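Local coordinates for TfuA domain-containing protein (Methanosarcina acetivorans, PDB 6XP8), which takes part in peptide backbone thioamidation, probably working alongside a YcaO enzyme, at residues 72-76 with 90-94; 16-20 with 207-211; 166-170 with 187-191; 110-115 with 161-165. All coordinates share one frame; numbering follows the deposited sequence.

Interaction 1 of 4, residues 72-76 with 90-94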
loop_
_atom_site.group_PDB
_atom_site.type_symbol
_atom_site.label_atom_id
_atom_site.label_comp_id
_atom_site.label_asym_id
_atom_site.label_seq_id
_atom_site.Cartn_x
_atom_site.Cartn_y
_atom_site.Cartn_z
ATOM N N VAL A 72 -7.672 15.010 -5.691
ATOM C CA VAL A 72 -7.262 13.970 -4.738
ATOM C C VAL A 72 -6.920 12.699 -5.513
ATOM O O VAL A 72 -7.761 12.162 -6.240
ATOM C CB VAL A 72 -8.330 13.697 -3.640
ATOM C CG1 VAL A 72 -7.809 12.696 -2.607
ATOM C CG2 VAL A 72 -8.735 14.990 -2.931
ATOM N N VAL A 73 -5.679 12.243 -5.341
ATOM C CA VAL A 73 -5.162 11.024 -5.963
ATOM C C VAL A 73 -4.913 10.020 -4.850
ATOM O O VAL A 73 -4.389 10.380 -3.799
ATOM C CB VAL A 73 -3.836 11.278 -6.730
ATOM C CG1 VAL A 73 -3.334 10.009 -7.428
ATOM C CG2 VAL A 73 -4.008 12.390 -7.744
ATOM N N GLY A 74 -5.312 8.770 -5.086
ATOM C CA GLY A 74 -5.021 7.680 -4.163
ATOM C C GLY A 74 -4.486 6.441 -4.842
ATOM O O GLY A 74 -4.857 6.135 -5.974
ATOM N N GLY A 75 -3.604 5.734 -4.138
ATOM C CA GLY A 75 -3.129 4.421 -4.554
ATOM C C GLY A 75 -2.300 3.736 -3.485
ATOM O O GLY A 75 -2.043 4.309 -2.408
ATOM N N ALA A 76 -1.883 2.507 -3.802
ATOM C CA ALA A 76 -0.978 1.658 -2.991
ATOM C C ALA A 76 -1.587 1.046 -1.723
ATOM O O ALA A 76 -1.555 -0.177 -1.541
ATOM C CB ALA A 76 0.344 2.365 -2.680
ATOM N N GLY A 90 -14.954 11.696 -7.940
ATOM C CA GLY A 90 -13.860 12.545 -8.413
ATOM C C GLY A 90 -12.463 12.200 -7.928
ATOM O O GLY A 90 -11.490 12.769 -8.420
ATOM N N MET A 91 -12.355 11.287 -6.961
ATOM C CA MET A 91 -11.037 10.805 -6.533
ATOM C C MET A 91 -10.400 9.961 -7.637
ATOM O O MET A 91 -11.044 9.091 -8.216
ATOM C CB MET A 91 -11.111 10.027 -5.219
ATOM C CG MET A 91 -9.749 9.731 -4.599
ATOM S SD MET A 91 -9.921 9.113 -2.920
ATOM C CE MET A 91 -8.254 8.553 -2.565
ATOM N N VAL A 92 -9.132 10.244 -7.917
ATOM C CA VAL A 92 -8.374 9.541 -8.944
ATOM C C VAL A 92 -7.659 8.376 -8.271
ATOM O O VAL A 92 -6.909 8.580 -7.319
ATOM C CB VAL A 92 -7.323 10.472 -9.607
ATOM C CG1 VAL A 92 -6.521 9.729 -10.671
ATOM C CG2 VAL A 92 -7.983 11.716 -10.204
ATOM N N GLY A 93 -7.914 7.163 -8.758
ATOM C CA GLY A 93 -7.164 5.981 -8.332
ATOM C C GLY A 93 -6.098 5.605 -9.342
ATOM O O GLY A 93 -6.334 5.689 -10.553
ATOM N N VAL A 94 -4.926 5.200 -8.851
ATOM C CA VAL A 94 -3.832 4.733 -9.722
ATOM C C VAL A 94 -3.152 3.509 -9.115
ATOM O O VAL A 94 -3.090 3.370 -7.891
ATOM C CB VAL A 94 -2.765 5.826 -10.050
ATOM C CG1 VAL A 94 -3.364 6.995 -10.819
ATOM C CG2 VAL A 94 -2.062 6.330 -8.801
HETATM O O HOH W 1 -9.542 14.748 -8.081
HETATM O O HOH W 2 -2.912 1.259 -6.215
#
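Met91 turns CG away from its own backbone N (chi1 -169°) and stays extended beyond it, while Val72 holds CG1 in the equivalent position (chi1 -175°), and these torsions bring the two side chains across one another at a slant, with Met91 CG 4.1 Å from Val72 CG1. The long thioether then runs on over the neighbouring strand until Met91 CE lies 3.7 Å from Gly74 CA. Glycine suits that position, because a beta carbon on Gly74 would run into the methionine methyl. With an alanine here in place of Met91, a gap would probably open over Gly74 and Val72 CG1 would lose one of its apolar neighbours, on a face where Ile62 and Leu86 from two helices also pack. Beta-branched residues fill the other face. Val73 and Val92 are bridge partners there, and Val73 CG1 lies 4.1 Å from Val94 CG2, with Leu213 and Val206 of helix 198-215 closing over them. The backbones are joined in parallel register by three bonds: Val92 N to Val72 O at 2.9 Å, Gly74 N to Val92 O at 2.8 Å, and Val94 N to Gly74 O at 3.0 Å. Each end of this ladder is continued by a water, one linking Val72 N with Gly90 O and the other Ala76 N with Val94 O. Strands 71-74 and 92-93, connected through helix 78-86, thus form a beta-alpha-beta crossover at one edge of a parallel sheet with helices on both faces, an alpha/beta/alpha layering.

Interaction 2 of 4, residues 16-20 with 207-211; sequences AKKIL and LETVK
Ala16 sets its methyl against one branch of Leu207, CB to CD1 at 3.8 Å, and its small size lets the last turn of helix 13-19 come close to the leucine. Three residues on, Ile19 meets the same methyl: its CG2 lies 4.0 Å from Leu207 CD1, the two side chains crossing at about a right angle. The carbonyl of Ile19 is gripped as well, for Lys211 NZ donates to Ile19 O at 3.0 Å, tilted 27° from the carbonyl plane. A bend at chi3 (-76°) swings the lysine amine round to this oxygen, and a positive charge at the C-terminal end of a helix would probably be favoured by the helix dipole. Leu20, just past the helix, parts its two methyls. CD1 lies 3.8 Å from Lys211 CB, against the apolar stem of the lysine, whereas CD2 reaches Val210 CG1 at 3.9 Å. Beneath, Leu207 and Val210 also rest on Ile5 of strand 3-6, and Tyr24 of strand 23-25 touches Ala16 and Leu207. The arrangement is that of a C-terminal helix laid over one face of a parallel alpha/beta sheet and packed against the helix that joins its first two strands.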
loop_
_atom_site.group_PDB
_atom_site.type_symbol
_atom_site.label_atom_id
_atom_site.label_comp_id
_atom_site.label_asym_id
_atom_site.label_seq_id
_atom_site.Cartn_x
_atom_site.Cartn_y
_atom_site.Cartn_z
ATOM N N ALA A 16 10.745 9.219 -1.724
ATOM C CA ALA A 16 9.719 9.963 -2.452
ATOM C C ALA A 16 10.195 11.355 -2.881
ATOM O O ALA A 16 9.870 11.800 -3.984
ATOM C CB ALA A 16 8.446 10.059 -1.627
ATOM N N LYS A 17 10.969 12.012 -2.008
ATOM C CA LYS A 17 11.434 13.405 -2.173
ATOM C C LYS A 17 12.250 13.659 -3.425
ATOM O O LYS A 17 12.208 14.758 -3.990
ATOM C CB LYS A 17 12.268 13.837 -0.968
ATOM C CG LYS A 17 11.497 14.638 0.054
ATOM C CD LYS A 17 12.243 14.721 1.374
ATOM C CE LYS A 17 11.879 15.990 2.133
ATOM N NZ LYS A 17 10.430 16.114 2.464
ATOM N N LYS A 18 12.998 12.641 -3.834
ATOM C CA LYS A 18 13.858 12.711 -5.007
ATOM C C LYS A 18 13.028 12.633 -6.284
ATOM O O LYS A 18 13.356 13.292 -7.273
ATOM C CB LYS A 18 14.901 11.593 -4.963
ATOM C CG LYS A 18 15.841 11.659 -3.764
ATOM C CD LYS A 18 16.465 10.298 -3.496
ATOM C CE LYS A 18 17.470 10.345 -2.359
ATOM N NZ LYS A 18 18.248 9.078 -2.293
ATOM N N ILE A 19 11.952 11.839 -6.234
ATOM C CA ILE A 19 11.019 11.630 -7.355
ATOM C C ILE A 19 10.128 12.861 -7.573
ATOM O O ILE A 19 9.942 13.302 -8.707
ATOM C CB ILE A 19 10.175 10.342 -7.153
ATOM C CG1 ILE A 19 11.088 9.105 -7.156
ATOM C CG2 ILE A 19 9.085 10.200 -8.220
ATOM C CD1 ILE A 19 10.523 7.897 -6.443
ATOM N N LEU A 20 9.597 13.414 -6.484
ATOM C CA LEU A 20 8.777 14.620 -6.547
ATOM C C LEU A 20 9.010 15.503 -5.331
ATOM O O LEU A 20 8.830 15.051 -4.200
ATOM C CB LEU A 20 7.288 14.249 -6.661
ATOM C CG LEU A 20 6.230 15.364 -6.636
ATOM C CD1 LEU A 20 6.245 16.182 -7.921
ATOM C CD2 LEU A 20 4.850 14.775 -6.387
ATOM N N LEU A 207 2.898 9.370 -7.008
ATOM C CA LEU A 207 3.817 10.513 -7.093
ATOM C C LEU A 207 3.853 11.099 -8.498
ATOM O O LEU A 207 3.786 12.316 -8.666
ATOM C CB LEU A 207 5.225 10.112 -6.640
ATOM C CG LEU A 207 5.405 9.652 -5.188
ATOM C CD1 LEU A 207 6.865 9.319 -4.957
ATOM C CD2 LEU A 207 4.908 10.678 -4.163
ATOM N N GLU A 208 3.906 10.222 -9.499
ATOM C CA GLU A 208 3.976 10.633 -10.905
ATOM C C GLU A 208 2.663 11.254 -11.384
ATOM O O GLU A 208 2.687 12.205 -12.167
ATOM C CB GLU A 208 4.449 9.470 -11.790
ATOM C CG GLU A 208 5.904 9.101 -11.492
ATOM C CD GLU A 208 6.426 7.856 -12.195
ATOM O OE1 GLU A 208 5.653 6.916 -12.485
ATOM O OE2 GLU A 208 7.655 7.812 -12.430
ATOM N N THR A 209 1.535 10.735 -10.887
ATOM C CA THR A 209 0.199 11.295 -11.170
ATOM C C THR A 209 0.033 12.684 -10.542
ATOM O O THR A 209 -0.443 13.618 -11.206
ATOM C CB THR A 209 -0.935 10.336 -10.724
ATOM O OG1 THR A 209 -0.798 9.099 -11.428
ATOM C CG2 THR A 209 -2.315 10.910 -11.036
ATOM N N VAL A 210 0.438 12.811 -9.275
ATOM C CA VAL A 210 0.420 14.100 -8.569
ATOM C C VAL A 210 1.301 15.119 -9.311
ATOM O O VAL A 210 0.879 16.257 -9.534
ATOM C CB VAL A 210 0.821 13.952 -7.077
ATOM C CG1 VAL A 210 0.997 15.311 -6.417
ATOM C CG2 VAL A 210 -0.229 13.147 -6.319
ATOM N N LYS A 211 2.497 14.684 -9.719
ATOM C CA LYS A 211 3.408 15.494 -10.536
ATOM C C LYS A 211 2.697 16.095 -11.754
ATOM O O LYS A 211 2.793 17.302 -11.994
ATOM C CB LYS A 211 4.618 14.660 -10.976
ATOM C CG LYS A 211 5.746 15.453 -11.626
ATOM C CD LYS A 211 6.860 14.544 -12.130
ATOM C CE LYS A 211 7.733 14.023 -11.000
ATOM N NZ LYS A 211 8.778 13.065 -11.470
#

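Interaction 3 of 4, residues 166-170 with 187-191; sequences YLGLT and LLDFC
Tyr166 and Cys191 make the tight, buried part of this contact: Cys191 CB sits over one face of the phenol ring, displaced toward its rim, 3.8 Å from the ring centroid and 3.5 Å from Tyr166 CG. This is a CH-pi contact, accompanied by an oblique sulfur-aromatic approach in which Cys191 SG is 3.6 Å from Tyr166 CD1. Cysteine is slim enough to slide beneath a ring, and its polarisable sulfur is well suited to lie beside it. The first torsion of Tyr166 (chi1 -63°) sets CG opposite its carbonyl carbon, carrying the ring slantwise past Cys191, so that its hydroxyl reaches Glu195 and Thr134, which hydrogen-bond to it. A phenylalanine in its place would keep the ring but would probably leave Glu195 and Thr134 without that polar mate in a buried setting. Thr170 extends the buried side, its CG2 lying 3.9 Å from Leu187 CD2, where Leu152 and Ala138 of other helices also touch the leucine. The opposite flank is packed about as closely but faces solvent: Leu188 is partly exposed and Leu167 exposed. Here Leu188 divides its branches, CD1 resting 3.5 Å from the backbone of Leu167 at N and CD2 3.7 Å from Leu167 CD1. Their apolar contact seals the edge without any polar tie between the two segments. The axes of 166-170 and 187-191 pass 9.7 Å apart at 160°, so helices 166-175 and 181-193 form an antiparallel helical hairpin, packed against helices 128-140 and 146-157 in an all-helical part of the fold.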
loop_
_atom_site.group_PDB
_atom_site.type_symbol
_atom_site.label_atom_id
_atom_site.label_comp_id
_atom_site.label_asym_id
_atom_site.label_seq_id
_atom_site.Cartn_x
_atom_site.Cartn_y
_atom_site.Cartn_z
ATOM N N TYR A 166 8.162 -12.715 5.451
ATOM C CA TYR A 166 8.615 -13.820 4.610
ATOM C C TYR A 166 9.323 -14.907 5.412
ATOM O O TYR A 166 9.132 -16.093 5.142
ATOM C CB TYR A 166 9.476 -13.317 3.452
ATOM C CG TYR A 166 8.712 -12.421 2.505
ATOM C CD1 TYR A 166 7.630 -12.916 1.759
ATOM C CD2 TYR A 166 9.068 -11.079 2.348
ATOM C CE1 TYR A 166 6.919 -12.092 0.889
ATOM C CE2 TYR A 166 8.365 -10.248 1.481
ATOM C CZ TYR A 166 7.301 -10.762 0.751
ATOM O OH TYR A 166 6.596 -9.949 -0.110
ATOM N N LEU A 167 10.110 -14.495 6.407
ATOM C CA LEU A 167 10.731 -15.431 7.342
ATOM C C LEU A 167 9.687 -16.169 8.183
ATOM O O LEU A 167 9.769 -17.387 8.312
ATOM C CB LEU A 167 11.772 -14.731 8.229
ATOM C CG LEU A 167 12.538 -15.487 9.333
ATOM C CD1 LEU A 167 13.074 -16.862 8.941
ATOM C CD2 LEU A 167 13.681 -14.608 9.796
ATOM N N GLY A 168 8.712 -15.433 8.724
ATOM C CA GLY A 168 7.638 -16.023 9.533
ATOM C C GLY A 168 6.784 -17.002 8.741
ATOM O O GLY A 168 6.421 -18.068 9.246
ATOM N N LEU A 169 6.493 -16.638 7.492
ATOM C CA LEU A 169 5.678 -17.451 6.594
ATOM C C LEU A 169 6.365 -18.763 6.213
ATOM O O LEU A 169 5.735 -19.819 6.274
ATOM C CB LEU A 169 5.294 -16.652 5.339
ATOM C CG LEU A 169 4.236 -17.206 4.378
ATOM C CD1 LEU A 169 2.883 -17.357 5.067
ATOM C CD2 LEU A 169 4.122 -16.315 3.149
ATOM N N THR A 170 7.642 -18.686 5.831
ATOM C CA THR A 170 8.417 -19.883 5.467
ATOM C C THR A 170 8.707 -20.779 6.674
ATOM O O THR A 170 8.724 -22.004 6.545
ATOM C CB THR A 170 9.729 -19.555 4.715
ATOM O OG1 THR A 170 10.526 -18.650 5.489
ATOM C CG2 THR A 170 9.433 -18.956 3.334
ATOM N N LEU A 187 13.091 -20.348 -1.115
ATOM C CA LEU A 187 11.975 -19.408 -1.249
ATOM C C LEU A 187 12.210 -18.110 -0.466
ATOM O O LEU A 187 11.952 -17.018 -0.987
ATOM C CB LEU A 187 10.655 -20.071 -0.830
ATOM C CG LEU A 187 9.388 -19.208 -0.786
ATOM C CD1 LEU A 187 9.020 -18.667 -2.159
ATOM C CD2 LEU A 187 8.254 -20.023 -0.203
ATOM N N LEU A 188 12.696 -18.237 0.767
ATOM C CA LEU A 188 13.013 -17.077 1.610
ATOM C C LEU A 188 14.061 -16.143 0.984
ATOM O O LEU A 188 13.895 -14.919 1.017
ATOM C CB LEU A 188 13.430 -17.513 3.021
ATOM C CG LEU A 188 13.782 -16.429 4.055
ATOM C CD1 LEU A 188 12.681 -15.384 4.214
ATOM C CD2 LEU A 188 14.104 -17.073 5.391
ATOM N N ASP A 189 15.120 -16.725 0.420
ATOM C CA ASP A 189 16.141 -15.963 -0.310
ATOM C C ASP A 189 15.529 -15.170 -1.465
ATOM O O ASP A 189 15.844 -13.987 -1.640
ATOM C CB ASP A 189 17.253 -16.887 -0.823
ATOM C CG ASP A 189 18.174 -17.380 0.284
ATOM O OD1 ASP A 189 18.319 -16.696 1.327
ATOM O OD2 ASP A 189 18.770 -18.463 0.106
ATOM N N PHE A 190 14.641 -15.816 -2.223
ATOM C CA PHE A 190 13.917 -15.163 -3.315
ATOM C C PHE A 190 13.060 -14.002 -2.821
ATOM O O PHE A 190 13.071 -12.932 -3.430
ATOM C CB PHE A 190 13.047 -16.159 -4.097
ATOM C CG PHE A 190 12.230 -15.523 -5.193
ATOM C CD1 PHE A 190 12.800 -15.254 -6.444
ATOM C CD2 PHE A 190 10.892 -15.177 -4.979
ATOM C CE1 PHE A 190 12.053 -14.660 -7.451
ATOM C CE2 PHE A 190 10.140 -14.577 -5.988
ATOM C CZ PHE A 190 10.721 -14.325 -7.228
ATOM N N CYS A 191 12.318 -14.228 -1.736
ATOM C CA CYS A 191 11.428 -13.214 -1.168
ATOM C C CYS A 191 12.187 -11.999 -0.635
ATOM O O CYS A 191 11.698 -10.869 -0.724
ATOM C CB CYS A 191 10.563 -13.819 -0.064
ATOM S SG CYS A 191 9.288 -14.968 -0.631
#

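Interaction 4 of 4, residues 110-115 with 161-165; sequences DEVAVS and YPDRS
Asp110 and Arg164 form a salt bridge that ties together two irregular loops, each containing a short 3-10 turn, one leading toward helix 128-140 and the other toward helix 166-175. The carboxylate is turned 61° from the guanidinium plane, so the pair is not a flat two-pronged bridge. One bond is strong: Arg164 NH2 meets Asp110 OD2 on its syn side at 2.8 Å, with the oxygen close to the guanidinium plane. Arg164 NH1 adds weak bonds, to Asp110 OD1 at 3.2 Å and to the backbone Asp110 O. An extended chain from CG to NE gives the arginine this reach, and Ala156 O accepts from NE, which helps fix the flat group in its rotation. One water further joins Asp110 O to Ala113 O.

Beside the ion pair, Tyr161 places its ring between two aliphatic groups. With CG in the crowded position between backbone N and carbonyl carbon (chi1 75°), one face receives Ala113 CB almost squarely, 3.9 Å from the centroid, in a CH-pi contact; the opposite face is covered toward its rim by CD of the following Pro162. The small methyl of alanine suits so close an approach. The ring edge meets the Val114-Ser115 peptide, Tyr161 CE1 being 3.6 Å from Ser115 N. Pro162, rigid and apolar, lays CB alongside Ser115 CB, the two atoms 3.8 Å apart. Next to this pair a water joins the loops, 2.7 Å from both Ser115 OG and Pro162 O.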
loop_
_atom_site.group_PDB
_atom_site.type_symbol
_atom_site.label_atom_id
_atom_site.label_comp_id
_atom_site.label_asym_id
_atom_site.label_seq_id
_atom_site.Cartn_x
_atom_site.Cartn_y
_atom_site.Cartn_z
ATOM N N ASP A 110 -7.373 -5.420 5.190
ATOM C CA ASP A 110 -6.421 -6.484 5.546
ATOM C C ASP A 110 -5.402 -6.768 4.432
ATOM O O ASP A 110 -4.294 -7.247 4.703
ATOM C CB ASP A 110 -7.137 -7.774 5.948
ATOM C CG ASP A 110 -6.173 -8.822 6.501
ATOM O OD1 ASP A 110 -5.526 -8.547 7.530
ATOM O OD2 ASP A 110 -6.058 -9.901 5.890
ATOM N N GLU A 111 -5.775 -6.460 3.191
ATOM C CA GLU A 111 -4.899 -6.667 2.034
ATOM C C GLU A 111 -3.649 -5.786 2.050
ATOM O O GLU A 111 -2.607 -6.164 1.501
ATOM C CB GLU A 111 -5.673 -6.460 0.724
ATOM C CG GLU A 111 -6.722 -7.536 0.448
ATOM C CD GLU A 111 -6.131 -8.908 0.149
ATOM O OE1 GLU A 111 -5.002 -8.988 -0.403
ATOM O OE2 GLU A 111 -6.812 -9.917 0.451
ATOM N N VAL A 112 -3.760 -4.622 2.691
ATOM C CA VAL A 112 -2.691 -3.611 2.668
ATOM C C VAL A 112 -2.111 -3.231 4.038
ATOM O O VAL A 112 -1.052 -2.605 4.098
ATOM C CB VAL A 112 -3.122 -2.334 1.904
ATOM C CG1 VAL A 112 -3.139 -2.585 0.404
ATOM C CG2 VAL A 112 -4.481 -1.824 2.375
ATOM N N ALA A 113 -2.794 -3.596 5.127
ATOM C CA ALA A 113 -2.344 -3.244 6.486
ATOM C C ALA A 113 -0.923 -3.748 6.784
ATOM O O ALA A 113 -0.580 -4.891 6.453
ATOM C CB ALA A 113 -3.315 -3.783 7.525
ATOM N N VAL A 114 -0.109 -2.871 7.372
ATOM C CA VAL A 114 1.252 -3.201 7.839
ATOM C C VAL A 114 1.526 -2.619 9.221
ATOM O O VAL A 114 1.083 -1.508 9.542
ATOM C CB VAL A 114 2.389 -2.731 6.877
ATOM C CG1 VAL A 114 2.494 -3.646 5.678
ATOM C CG2 VAL A 114 2.214 -1.282 6.431
ATOM N N SER A 115 2.250 -3.377 10.040
ATOM C CA SER A 115 2.797 -2.821 11.271
ATOM C C SER A 115 4.004 -1.953 10.903
ATOM O O SER A 115 4.731 -2.250 9.947
ATOM C CB SER A 115 3.174 -3.918 12.268
ATOM O OG SER A 115 4.307 -4.631 11.825
ATOM N N TYR A 161 -1.654 -9.468 10.955
ATOM C CA TYR A 161 -0.752 -8.721 10.046
ATOM C C TYR A 161 0.611 -8.290 10.627
ATOM O O TYR A 161 1.600 -8.363 9.910
ATOM C CB TYR A 161 -1.468 -7.582 9.277
ATOM C CG TYR A 161 -1.776 -6.356 10.104
ATOM C CD1 TYR A 161 -0.829 -5.332 10.252
ATOM C CD2 TYR A 161 -3.012 -6.216 10.743
ATOM C CE1 TYR A 161 -1.095 -4.215 11.033
ATOM C CE2 TYR A 161 -3.292 -5.093 11.517
ATOM C CZ TYR A 161 -2.332 -4.100 11.655
ATOM O OH TYR A 161 -2.608 -2.991 12.421
ATOM N N PRO A 162 0.685 -7.869 11.920
ATOM C CA PRO A 162 2.019 -7.553 12.454
ATOM C C PRO A 162 3.000 -8.727 12.473
ATOM O O PRO A 162 4.204 -8.499 12.567
ATOM C CB PRO A 162 1.718 -7.085 13.885
ATOM C CG PRO A 162 0.358 -6.494 13.774
ATOM C CD PRO A 162 -0.355 -7.487 12.897
ATOM N N ASP A 163 2.484 -9.953 12.355
ATOM C CA ASP A 163 3.302 -11.172 12.281
ATOM C C ASP A 163 3.568 -11.667 10.849
ATOM O O ASP A 163 4.256 -12.682 10.660
ATOM C CB ASP A 163 2.652 -12.304 13.098
ATOM C CG ASP A 163 2.538 -11.988 14.585
ATOM O OD1 ASP A 163 3.228 -11.071 15.088
ATOM O OD2 ASP A 163 1.743 -12.676 15.256
ATOM N N ARG A 164 3.017 -10.972 9.850
ATOM C CA ARG A 164 3.252 -11.299 8.438
ATOM C C ARG A 164 4.663 -10.889 8.028
ATOM O O ARG A 164 4.990 -9.703 7.999
ATOM C CB ARG A 164 2.224 -10.616 7.525
ATOM C CG ARG A 164 0.894 -11.337 7.431
ATOM C CD ARG A 164 -0.110 -10.551 6.595
ATOM N NE ARG A 164 -1.428 -11.171 6.690
ATOM C CZ ARG A 164 -2.593 -10.551 6.515
ATOM N NH1 ARG A 164 -2.653 -9.252 6.232
ATOM N NH2 ARG A 164 -3.713 -11.244 6.639
ATOM N N SER A 165 5.501 -11.885 7.754
ATOM C CA SER A 165 6.840 -11.671 7.201
ATOM C C SER A 165 7.214 -12.889 6.369
ATOM O O SER A 165 6.652 -13.969 6.569
ATOM C CB SER A 165 7.877 -11.443 8.312
ATOM O OG SER A 165 8.120 -12.628 9.061
HETATM O O HOH W 3 -1.623 -6.969 4.897
HETATM O O HOH W 4 -4.127 -9.624 9.647
HETATM O O HOH W 5 5.336 -6.338 13.632
#

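Overall arrangement
Interactions 1 and 2 belong to the parallel-sheet part of the chain and touch each other: Val73 packs on Thr209 and Val210 of helix 198-215 and Val94 on Thr209, so one helix serves both. Interaction 1 is buried and built on backbone bonds, whereas interaction 2, nearer the surface, pairs apolar side chains with a single lysine bond. Interaction 3 lies about 31 Å, centre to centre, from either, in the helical part, and is also buried but relies on apolar and aromatic contact. Interaction 4 adjoins it in sequence and, being partly buried loop against loop, uses charge and water; its Val112 also touches Ala76 of interaction 1, one point where the two regions meet.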